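Local coordinates for protein AA9 family lytic polysaccharide monooxygenase D (Myceliophthora thermophila, PDB 5UFV) that cleaves crystalline and amorphous polysaccharides such as cellulose with a copper ion as cofactor, oxidising the glycosidic bond at C1, at residues Asn150-His155 / Cys172-Val177. Sequence-based numbering, arbitrary orientation.
Sequences NYLVRH and CAQIKV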
ATOM      1  N   ASN A 150      14.641 -11.187   2.937  1.00 37.89           N
ATOM      2  CA  ASN A 150      14.481  -9.904   2.284  1.00 36.39           C
ATOM      3  C   ASN A 150      13.080  -9.747   1.779  1.00 35.64           C
ATOM      4  O   ASN A 150      12.611 -10.598   1.016  1.00 36.56           O
ATOM      5  CB  ASN A 150      15.456  -9.779   1.125  1.00 36.31           C
ATOM      6  CG  ASN A 150      16.889  -9.930   1.568  1.00 37.29           C
ATOM      7  OD1 ASN A 150      17.226  -9.739   2.747  1.00 38.55           O
ATOM      8  ND2 ASN A 150      17.736 -10.308   0.639  1.00 37.91           N
ATOM      9  N   TYR A 151      12.411  -8.664   2.188  1.00 33.90           N
ATOM     10  CA  TYR A 151      11.043  -8.408   1.756  1.00 33.68           C
ATOM     11  C   TYR A 151      10.879  -7.009   1.201  1.00 32.29           C
ATOM     12  O   TYR A 151      11.522  -6.073   1.656  1.00 32.81           O
ATOM     13  CB  TYR A 151      10.054  -8.525   2.915  1.00 34.84           C
ATOM     14  CG  TYR A 151       9.747  -9.905   3.447  1.00 35.75           C
ATOM     15  CD1 TYR A 151      10.550 -10.477   4.422  1.00 37.77           C
ATOM     16  CD2 TYR A 151       8.611 -10.584   3.055  1.00 36.41           C
ATOM     17  CE1 TYR A 151      10.264 -11.722   4.953  1.00 39.99           C
ATOM     18  CE2 TYR A 151       8.305 -11.847   3.575  1.00 39.23           C
ATOM     19  CZ  TYR A 151       9.132 -12.417   4.534  1.00 39.94           C
ATOM     20  OH  TYR A 151       8.867 -13.670   5.079  1.00 40.30           O
ATOM     21  N   LEU A 152       9.959  -6.867   0.259  1.00 31.77           N
ATOM     22  CA  LEU A 152       9.468  -5.551  -0.134  1.00 30.31           C
ATOM     23  C   LEU A 152       8.209  -5.297   0.652  1.00 30.32           C
ATOM     24  O   LEU A 152       7.487  -6.225   0.998  1.00 29.41           O
ATOM     25  CB  LEU A 152       9.138  -5.496  -1.609  1.00 29.94           C
ATOM     26  CG  LEU A 152      10.179  -6.070  -2.567  1.00 30.97           C
ATOM     27  CD1 LEU A 152       9.661  -5.936  -3.987  1.00 31.18           C
ATOM     28  CD2 LEU A 152      11.506  -5.359  -2.409  1.00 31.72           C
ATOM     29  N   VAL A 153       7.956  -4.036   0.950  1.00 29.82           N
ATOM     30  CA  VAL A 153       6.699  -3.650   1.552  1.00 29.49           C
ATOM     31  C   VAL A 153       6.110  -2.612   0.636  1.00 27.94           C
ATOM     32  O   VAL A 153       6.846  -1.780   0.163  1.00 29.39           O
ATOM     33  CB  VAL A 153       6.895  -3.051   2.937  1.00 30.84           C
ATOM     34  CG1 VAL A 153       7.896  -1.901   2.904  1.00 31.31           C
ATOM     35  CG2 VAL A 153       5.555  -2.583   3.496  1.00 30.97           C
ATOM     36  N   ARG A 154       4.803  -2.658   0.377  1.00 27.15           N
ATOM     37  CA  ARG A 154       4.171  -1.780  -0.630  1.00 25.40           C
ATOM     38  C   ARG A 154       2.966  -1.069  -0.034  1.00 25.23           C
ATOM     39  O   ARG A 154       2.041  -1.726   0.480  1.00 24.74           O
ATOM     40  CB  ARG A 154       3.743  -2.619  -1.846  1.00 25.24           C
ATOM     41  CG  ARG A 154       2.848  -1.934  -2.860  1.00 23.98           C
ATOM     42  CD  ARG A 154       2.603  -2.893  -4.011  1.00 25.41           C
ATOM     43  NE  ARG A 154       1.746  -2.290  -5.020  1.00 26.22           N
ATOM     44  CZ  ARG A 154       0.425  -2.122  -4.885  1.00 27.81           C
ATOM     45  NH1 ARG A 154      -0.217  -2.562  -3.781  1.00 27.12           N
ATOM     46  NH2 ARG A 154      -0.258  -1.514  -5.863  1.00 26.37           N
ATOM     47  N   HIS A 155       2.966   0.263  -0.099  1.00 23.97           N
ATOM     48  CA  HIS A 155       1.833   1.042   0.383  1.00 23.64           C
ATOM     49  C   HIS A 155       1.072   1.505  -0.798  1.00 23.27           C
ATOM     50  O   HIS A 155       1.671   1.932  -1.764  1.00 23.11           O
ATOM     51  CB  HIS A 155       2.278   2.243   1.214  1.00 24.02           C
ATOM     52  CG  HIS A 155       2.866   1.853   2.528  1.00 25.25           C
ATOM     53  ND1 HIS A 155       4.148   1.360   2.650  1.00 25.72           N
ATOM     54  CD2 HIS A 155       2.324   1.798   3.765  1.00 25.96           C
ATOM     55  CE1 HIS A 155       4.382   1.051   3.912  1.00 24.79           C
ATOM     56  NE2 HIS A 155       3.291   1.303   4.606  1.00 25.70           N
ATOM     57  N   CYS A 172       7.113   1.196  -3.111  1.00 27.62           N
ATOM     58  CA  CYS A 172       7.800   0.044  -2.475  1.00 28.90           C
ATOM     59  C   CYS A 172       9.097   0.461  -1.774  1.00 26.18           C
ATOM     60  O   CYS A 172       9.793   1.398  -2.224  1.00 23.12           O
ATOM     61  CB  CYS A 172       8.137  -1.068  -3.483  1.00 31.19           C
ATOM     62  SG  CYS A 172       6.667  -1.555  -4.397  1.00 40.10           S
ATOM     63  N   ALA A 173       9.391  -0.269  -0.689  1.00 24.04           N
ATOM     64  CA  ALA A 173      10.584  -0.078   0.155  1.00 25.19           C
ATOM     65  C   ALA A 173      11.137  -1.430   0.551  1.00 25.61           C
ATOM     66  O   ALA A 173      10.432  -2.429   0.457  1.00 27.61           O
ATOM     67  CB  ALA A 173      10.241   0.710   1.405  1.00 24.50           C
ATOM     68  N   GLN A 174      12.378  -1.459   1.003  1.00 26.32           N
ATOM     69  CA  GLN A 174      13.087  -2.721   1.248  1.00 28.61           C
ATOM     70  C   GLN A 174      13.278  -3.019   2.753  1.00 30.54           C
ATOM     71  O   GLN A 174      13.852  -2.216   3.497  1.00 31.63           O
ATOM     72  CB  GLN A 174      14.433  -2.705   0.515  1.00 28.77           C
ATOM     73  CG  GLN A 174      14.267  -2.508  -0.979  1.00 29.34           C
ATOM     74  CD  GLN A 174      15.505  -2.786  -1.802  1.00 29.70           C
ATOM     75  OE1 GLN A 174      15.396  -3.234  -2.936  1.00 32.75           O
ATOM     76  NE2 GLN A 174      16.665  -2.510  -1.259  1.00 29.52           N
ATOM     77  N   ILE A 175      12.782  -4.174   3.186  1.00 32.45           N
ATOM     78  CA  ILE A 175      12.835  -4.580   4.596  1.00 34.20           C
ATOM     79  C   ILE A 175      13.554  -5.923   4.718  1.00 35.04           C
ATOM     80  O   ILE A 175      13.159  -6.911   4.071  1.00 32.28           O
ATOM     81  CB  ILE A 175      11.430  -4.777   5.176  1.00 34.87           C
ATOM     82  CG1 ILE A 175      10.522  -3.623   4.775  1.00 35.40           C
ATOM     83  CG2 ILE A 175      11.486  -4.943   6.688  1.00 36.50           C
ATOM     84  CD1 ILE A 175      10.653  -2.393   5.627  1.00 36.39           C
ATOM     85  N   LYS A 176      14.610  -5.944   5.534  1.00 35.33           N
ATOM     86  CA  LYS A 176      15.261  -7.183   5.899  1.00 36.94           C
ATOM     87  C   LYS A 176      14.673  -7.632   7.235  1.00 38.38           C
ATOM     88  O   LYS A 176      14.979  -7.040   8.286  1.00 39.96           O
ATOM     89  CB  LYS A 176      16.781  -7.040   5.988  1.00 37.25           C
ATOM     90  CG  LYS A 176      17.431  -8.400   6.145  1.00 39.89           C
ATOM     91  CD  LYS A 176      18.945  -8.377   6.290  1.00 42.81           C
ATOM     92  CE  LYS A 176      19.693  -7.701   5.137  1.00 42.94           C
ATOM     93  NZ  LYS A 176      19.730  -8.470   3.861  1.00 41.79           N
ATOM     94  N   VAL A 177      13.817  -8.655   7.174  1.00 38.64           N
ATOM     95  CA  VAL A 177      13.132  -9.231   8.343  1.00 39.70           C
ATOM     96  C   VAL A 177      14.007 -10.240   9.064  1.00 42.16           C
ATOM     97  O   VAL A 177      14.405 -11.252   8.476  1.00 43.76           O
ATOM     98  CB  VAL A 177      11.845  -9.948   7.917  1.00 40.52           C
ATOM     99  CG1 VAL A 177      11.186 -10.658   9.089  1.00 41.75           C
ATOM    100  CG2 VAL A 177      10.886  -8.948   7.298  1.00 40.12           C
TER
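The Tyr151 ring meets Val177 obliquely, with CD1 3.3 Å from Val177 CG2. Ile175 O lies by the rim of the ring, close to the ring plane. The ring's hydroxyl is hydrogen-bonded to Ala147 O. The two segments lie on the two arms, strands 149-159 and 167-177, of an antiparallel beta hairpin in the beta-sandwich core of this AA9 enzyme. Tyr151 with Ile175 and Val153 with Ala173 are the hydrogen-bonded pairs. Tyr151 N donates to Ile175 O at 2.7 Å, and Ile175 N returns a bond to Tyr151 O. Val153 and Ala173 exchange longer bonds. Val153, Ala173 and Ile175 project from the same face of the sheet, where Ala173 touches Tyr7 and Ile175 touches Ile9, both of strand 4-9 in the other sheet. Val153 CG1 stands between its backbone N and carbonyl carbon (chi1 54°), which brings it 3.7 Å from Ile175 CG1 and 3.8 Å from Ala173 CB. On the opposite face Arg154 CB packs 4.0 Å from Cys172 SG, which is disulfide-bonded to Cys48. Asn150 and Lys176 lie side by side there, and Tyr57 forms a cation-pi contact with the lysine. The lysine chain bends at its last two torsions, bringing NZ to where it donates a hydrogen bond to Asn150 OD1 at 3.0 Å, tilted 28° from the carbonyl plane. A leucine replacing Lys176 would probably leave Asn150 OD1 without this donor and Tyr57 without its cation. Asn150 ND2 is hydrogen-bonded to Gly89 O.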